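Dihydrodipicolinate synthase (Oceanobacillus iheyensis HTE831, PDB 3D0C) probably catalyses the condensation of pyruvate with aspartate semialdehyde to 4-hydroxy-tetrahydrodipicolinate, a step of lysine biosynthesis. Local coordinates at residues T27-W32 with I64-Q69; D37-L42 with T72-L77. The protein carries 1 engineered substitution. One frame throughout, in Å; residues are numbered along the deposited sequence.

Contact 1 (T27-W32 with I64-Q69); sequences TREIDW and IEEAKQ
CG is anti to the carbonyl carbon in both Trp32 (chi1 -64°) and Gln69 (chi1 -63°), and these torsions let the indole and the amide chain meet, crossing at about a right angle. They join two outer elements of a TIM barrel, the loop leading into helix 32-44 and the first turns of helix 64-78. The benzo end of the indole does the touching: CH2 of Trp32 lies 3.6 Å from CB of Gln69, an oblique approach, and CZ3 of Trp32 is 3.9 Å from the backbone O of Gln69. Ring and amide planes stand 88° apart. Ile30 supports the indole, with CG2 3.5 Å above the plane of the Trp32 ring, over its centre, while its CD1 packs at 3.9 Å on CB of Glu66. Replacing Trp32 by an alanine is likely to open a gap beside Gln69 CB and take away the ring face that Ile30 CG2 covers. The two carboxylates of Glu29 and Glu66 come near each other, but Arg279 pairs with Glu66 OE1 in a salt bridge. A water bridges the carboxylates, donating to Glu29 OE1 and Glu66 OE2, each at 2.8 Å, and accepting from Ile30 N at 2.9 Å.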
loop_
_atom_site.group_PDB
_atom_site.type_symbol
_atom_site.label_atom_id
_atom_site.label_comp_id
_atom_site.label_asym_id
_atom_site.label_seq_id
_atom_site.Cartn_x
_atom_site.Cartn_y
_atom_site.Cartn_z
ATOM N N THR A 27 17.247 -3.369 -18.436
ATOM C CA THR A 27 17.345 -4.365 -17.374
ATOM C C THR A 27 16.686 -3.792 -16.120
ATOM O O THR A 27 16.289 -4.530 -15.220
ATOM C CB THR A 27 18.810 -4.691 -17.039
ATOM O OG1 THR A 27 19.439 -3.528 -16.488
ATOM C CG2 THR A 27 19.566 -5.130 -18.291
ATOM N N ARG A 28 16.592 -2.465 -16.081
ATOM C CA ARG A 28 16.003 -1.733 -14.963
ATOM C C ARG A 28 16.805 -1.885 -13.680
ATOM O O ARG A 28 16.316 -1.546 -12.601
ATOM C CB ARG A 28 14.563 -2.188 -14.703
ATOM C CG ARG A 28 13.582 -1.965 -15.854
ATOM C CD ARG A 28 12.148 -2.044 -15.333
ATOM N NE ARG A 28 11.139 -2.208 -16.378
ATOM C CZ ARG A 28 10.414 -1.223 -16.901
ATOM N NH1 ARG A 28 10.575 0.028 -16.489
ATOM N NH2 ARG A 28 9.501 -1.496 -17.825
ATOM N N GLU A 29 18.028 -2.404 -13.779
ATOM C CA GLU A 29 18.860 -2.558 -12.590
ATOM C C GLU A 29 19.227 -1.163 -12.101
ATOM O O GLU A 29 19.174 -0.197 -12.863
ATOM C CB GLU A 29 20.133 -3.352 -12.904
ATOM C CG GLU A 29 19.903 -4.826 -13.236
ATOM C CD GLU A 29 19.194 -5.584 -12.119
ATOM O OE1 GLU A 29 19.714 -5.613 -10.981
ATOM O OE2 GLU A 29 18.113 -6.159 -12.382
ATOM N N ILE A 30 19.590 -1.055 -10.830
ATOM C CA ILE A 30 19.956 0.231 -10.253
ATOM C C ILE A 30 21.215 0.807 -10.895
ATOM O O ILE A 30 22.234 0.125 -11.028
ATOM C CB ILE A 30 20.195 0.111 -8.729
ATOM C CG1 ILE A 30 18.902 -0.331 -8.034
ATOM C CG2 ILE A 30 20.693 1.435 -8.176
ATOM C CD1 ILE A 30 19.057 -0.605 -6.541
ATOM N N ASP A 31 21.125 2.071 -11.293
ATOM C CA ASP A 31 22.243 2.778 -11.902
ATOM C C ASP A 31 22.970 3.448 -10.739
ATOM O O ASP A 31 22.665 4.586 -10.370
ATOM C CB ASP A 31 21.699 3.820 -12.877
ATOM C CG ASP A 31 22.788 4.605 -13.574
ATOM O OD1 ASP A 31 23.980 4.440 -13.236
ATOM O OD2 ASP A 31 22.432 5.405 -14.463
ATOM N N TRP A 32 23.925 2.733 -10.152
ATOM C CA TRP A 32 24.647 3.259 -9.004
ATOM C C TRP A 32 25.384 4.560 -9.266
ATOM O O TRP A 32 25.502 5.397 -8.372
ATOM C CB TRP A 32 25.597 2.193 -8.451
ATOM C CG TRP A 32 24.840 1.009 -7.939
ATOM C CD1 TRP A 32 24.705 -0.204 -8.545
ATOM C CD2 TRP A 32 24.018 0.966 -6.766
ATOM N NE1 TRP A 32 23.846 -1.001 -7.825
ATOM C CE2 TRP A 32 23.412 -0.308 -6.727
ATOM C CE3 TRP A 32 23.736 1.882 -5.741
ATOM C CZ2 TRP A 32 22.533 -0.689 -5.708
ATOM C CZ3 TRP A 32 22.861 1.501 -4.728
ATOM C CH2 TRP A 32 22.274 0.226 -4.719
ATOM N N ILE A 64 13.749 -5.992 -1.015
ATOM C CA ILE A 64 14.270 -5.647 0.307
ATOM C C ILE A 64 15.792 -5.491 0.227
ATOM O O ILE A 64 16.377 -4.559 0.795
ATOM C CB ILE A 64 13.903 -6.751 1.340
ATOM C CG1 ILE A 64 12.392 -6.746 1.593
ATOM C CG2 ILE A 64 14.676 -6.551 2.642
ATOM C CD1 ILE A 64 11.846 -5.432 2.141
ATOM N N GLU A 65 16.433 -6.408 -0.487
ATOM C CA GLU A 65 17.882 -6.360 -0.646
ATOM C C GLU A 65 18.333 -5.056 -1.320
ATOM O O GLU A 65 19.297 -4.418 -0.884
ATOM C CB GLU A 65 18.341 -7.555 -1.473
ATOM C CG GLU A 65 19.814 -7.573 -1.778
ATOM C CD GLU A 65 20.164 -8.689 -2.738
ATOM O OE1 GLU A 65 19.603 -8.694 -3.857
ATOM O OE2 GLU A 65 20.989 -9.559 -2.382
ATOM N N GLU A 66 17.642 -4.669 -2.388
ATOM C CA GLU A 66 17.983 -3.438 -3.092
ATOM C C GLU A 66 17.747 -2.217 -2.209
ATOM O O GLU A 66 18.516 -1.265 -2.256
ATOM C CB GLU A 66 17.154 -3.291 -4.371
ATOM C CG GLU A 66 17.373 -4.371 -5.405
ATOM C CD GLU A 66 16.510 -4.153 -6.628
ATOM O OE1 GLU A 66 15.277 -4.028 -6.466
ATOM O OE2 GLU A 66 17.058 -4.101 -7.747
ATOM N N ALA A 67 16.688 -2.237 -1.407
ATOM C CA ALA A 67 16.402 -1.097 -0.539
ATOM C C ALA A 67 17.519 -0.898 0.482
ATOM O O ALA A 67 17.943 0.230 0.743
ATOM C CB ALA A 67 15.053 -1.286 0.168
ATOM N N LYS A 68 18.010 -1.984 1.065
ATOM C CA LYS A 68 19.096 -1.857 2.025
ATOM C C LYS A 68 20.330 -1.295 1.310
ATOM O O LYS A 68 21.036 -0.443 1.856
ATOM C CB LYS A 68 19.430 -3.218 2.637
ATOM C CG LYS A 68 18.302 -3.819 3.456
ATOM C CD LYS A 68 18.669 -5.211 3.921
ATOM C CE LYS A 68 17.582 -5.803 4.796
ATOM N NZ LYS A 68 17.883 -7.219 5.136
ATOM N N GLN A 69 20.580 -1.766 0.089
ATOM C CA GLN A 69 21.736 -1.299 -0.680
ATOM C C GLN A 69 21.666 0.201 -0.980
ATOM O O GLN A 69 22.680 0.897 -0.922
ATOM C CB GLN A 69 21.864 -2.078 -1.993
ATOM C CG GLN A 69 22.130 -3.569 -1.820
ATOM C CD GLN A 69 22.448 -4.261 -3.134
ATOM O OE1 GLN A 69 21.704 -4.147 -4.112
ATOM N NE2 GLN A 69 23.557 -4.990 -3.162
HETATM O O HOH W 1 19.344 -3.475 -9.231
#

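Contact 2 (D37-L42 with T72-L77); sequences DNVEFL and TRVTEL
Val39 and Leu77 form the tight part of this helix-helix contact, where their side chains lie alongside each other, running in opposing directions. The CD2 methyl of Leu77 does most of the touching: it sits 3.6 Å from CB of Val39 and 3.7 Å from CG1 of the same valine. Leu77 reaches this position with CG anti to its backbone N (chi1 -179°), which lays the CD2 methyl against Val39. Deeper in the interface the fit is slacker, since CG2 of Val39 and CG1 of Val74 approach only to 4.2 Å; both valines also rest on Ile50 of strand 49-50, evidence that this is the barrel-facing side. The outer side is polar. The chain of Glu40 is bent at chi2 (-53°), which brings OE2 to 3.5 Å from the CD1 methyl of Leu77. That carboxylate oxygen is not left to an apolar neighbour alone, because Arg81 forms a salt bridge with it and also donates to the backbone O of Leu77, bracketing the outer edge of the contact. The segment axes come within 10.4 Å and cross at -42°. Two helices running broadly the same way, with the strand between them in sequence beneath both, are as expected of consecutive beta-alpha units in a TIM barrel, which the closed eight-stranded sheet of this chain makes plain.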
loop_
_atom_site.group_PDB
_atom_site.type_symbol
_atom_site.label_atom_id
_atom_site.label_comp_id
_atom_site.label_asym_id
_atom_site.label_seq_id
_atom_site.Cartn_x
_atom_site.Cartn_y
_atom_site.Cartn_z
ATOM N N ASP A 37 25.509 10.452 -8.383
ATOM C CA ASP A 37 25.450 11.786 -8.960
ATOM C C ASP A 37 24.231 12.585 -8.534
ATOM O O ASP A 37 24.294 13.811 -8.429
ATOM C CB ASP A 37 25.494 11.702 -10.480
ATOM C CG ASP A 37 26.829 11.197 -10.985
ATOM O OD1 ASP A 37 27.816 11.285 -10.223
ATOM O OD2 ASP A 37 26.892 10.725 -12.138
ATOM N N ASN A 38 23.119 11.901 -8.304
ATOM C CA ASN A 38 21.922 12.610 -7.876
ATOM C C ASN A 38 22.132 13.106 -6.448
ATOM O O ASN A 38 21.742 14.223 -6.100
ATOM C CB ASN A 38 20.698 11.697 -7.944
ATOM C CG ASN A 38 19.461 12.349 -7.361
ATOM O OD1 ASN A 38 19.069 13.442 -7.772
ATOM N ND2 ASN A 38 18.844 11.684 -6.393
ATOM N N VAL A 39 22.761 12.268 -5.628
ATOM C CA VAL A 39 23.051 12.605 -4.239
ATOM C C VAL A 39 24.026 13.787 -4.188
ATOM O O VAL A 39 23.855 14.708 -3.387
ATOM C CB VAL A 39 23.657 11.382 -3.496
ATOM C CG1 VAL A 39 24.087 11.767 -2.085
ATOM C CG2 VAL A 39 22.626 10.257 -3.435
ATOM N N GLU A 40 25.044 13.759 -5.046
ATOM C CA GLU A 40 26.029 14.843 -5.100
ATOM C C GLU A 40 25.347 16.142 -5.524
ATOM O O GLU A 40 25.619 17.211 -4.980
ATOM C CB GLU A 40 27.146 14.515 -6.104
ATOM C CG GLU A 40 28.190 13.524 -5.611
ATOM C CD GLU A 40 28.809 13.928 -4.284
ATOM O OE1 GLU A 40 28.958 15.142 -4.034
ATOM O OE2 GLU A 40 29.160 13.027 -3.495
ATOM N N PHE A 41 24.462 16.031 -6.510
ATOM C CA PHE A 41 23.718 17.171 -7.030
ATOM C C PHE A 41 22.939 17.846 -5.912
ATOM O O PHE A 41 22.945 19.073 -5.793
ATOM C CB PHE A 41 22.744 16.704 -8.114
ATOM C CG PHE A 41 21.887 17.800 -8.677
ATOM C CD1 PHE A 41 22.363 18.627 -9.691
ATOM C CD2 PHE A 41 20.598 18.007 -8.193
ATOM C CE1 PHE A 41 21.565 19.644 -10.218
ATOM C CE2 PHE A 41 19.792 19.020 -8.711
ATOM C CZ PHE A 41 20.275 19.841 -9.727
ATOM N N LEU A 42 22.255 17.036 -5.108
ATOM C CA LEU A 42 21.467 17.540 -3.993
ATOM C C LEU A 42 22.353 18.223 -2.949
ATOM O O LEU A 42 22.033 19.307 -2.462
ATOM C CB LEU A 42 20.685 16.391 -3.351
ATOM C CG LEU A 42 19.557 15.795 -4.202
ATOM C CD1 LEU A 42 19.071 14.486 -3.586
ATOM C CD2 LEU A 42 18.415 16.806 -4.307
ATOM N N THR A 72 22.212 2.126 2.337
ATOM C CA THR A 72 23.623 2.017 2.667
ATOM C C THR A 72 24.457 2.936 1.779
ATOM O O THR A 72 25.274 3.727 2.271
ATOM C CB THR A 72 24.102 0.552 2.514
ATOM O OG1 THR A 72 23.439 -0.264 3.490
ATOM C CG2 THR A 72 25.605 0.446 2.717
ATOM N N ARG A 73 24.224 2.836 0.473
ATOM C CA ARG A 73 24.939 3.628 -0.531
ATOM C C ARG A 73 24.826 5.132 -0.285
ATOM O O ARG A 73 25.825 5.859 -0.274
ATOM C CB ARG A 73 24.383 3.317 -1.919
ATOM C CG ARG A 73 25.102 4.022 -3.060
ATOM C CD ARG A 73 26.373 3.274 -3.430
ATOM N NE ARG A 73 26.920 3.717 -4.709
ATOM C CZ ARG A 73 27.815 3.028 -5.410
ATOM N NH1 ARG A 73 28.258 1.865 -4.950
ATOM N NH2 ARG A 73 28.265 3.499 -6.566
ATOM N N VAL A 74 23.596 5.606 -0.110
ATOM C CA VAL A 74 23.382 7.023 0.129
ATOM C C VAL A 74 24.039 7.470 1.427
ATOM O O VAL A 74 24.743 8.480 1.451
ATOM C CB VAL A 74 21.872 7.367 0.181
ATOM C CG1 VAL A 74 21.682 8.871 0.426
ATOM C CG2 VAL A 74 21.207 6.962 -1.119
ATOM N N THR A 75 23.820 6.718 2.505
ATOM C CA THR A 75 24.399 7.069 3.799
ATOM C C THR A 75 25.922 7.238 3.720
ATOM O O THR A 75 26.478 8.236 4.200
ATOM C CB THR A 75 24.067 5.997 4.874
ATOM O OG1 THR A 75 22.649 5.943 5.076
ATOM C CG2 THR A 75 24.747 6.335 6.201
ATOM N N GLU A 76 26.590 6.261 3.114
ATOM C CA GLU A 76 28.041 6.299 2.989
ATOM C C GLU A 76 28.517 7.422 2.070
ATOM O O GLU A 76 29.511 8.086 2.366
ATOM C CB GLU A 76 28.561 4.937 2.506
ATOM C CG GLU A 76 28.104 3.791 3.398
ATOM C CD GLU A 76 28.755 2.462 3.064
ATOM O OE1 GLU A 76 28.848 2.122 1.866
ATOM O OE2 GLU A 76 29.159 1.748 4.008
ATOM N N LEU A 77 27.809 7.648 0.969
ATOM C CA LEU A 77 28.190 8.712 0.046
ATOM C C LEU A 77 28.061 10.075 0.736
ATOM O O LEU A 77 28.971 10.908 0.667
ATOM C CB LEU A 77 27.311 8.679 -1.205
ATOM C CG LEU A 77 27.638 9.731 -2.263
ATOM C CD1 LEU A 77 29.099 9.615 -2.672
ATOM C CD2 LEU A 77 26.733 9.541 -3.461
#

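From the N terminus, the chain leaves strand 15-17, passes through the loop 27-32 and enters helix 32-44, which carries segment 37-42. It then forms strand 49-50 and returns along helix 64-78, meeting 27-32 first through 64-69 and then 37-42 through 72-77. Contact 1 closes the loop from 27-32 to 64-69 and contact 2 that from 37-42 to 72-77; because the segments alternate, these loops cross. Contact 1 fastens the approach to helix 32-44 against the start of helix 64-78, and contact 2 joins the two helices farther along, beside strand 49-50. Their centres lie 14 Å apart, and they meet where Trp32 CB packs 3.5 Å from Arg73 NH2.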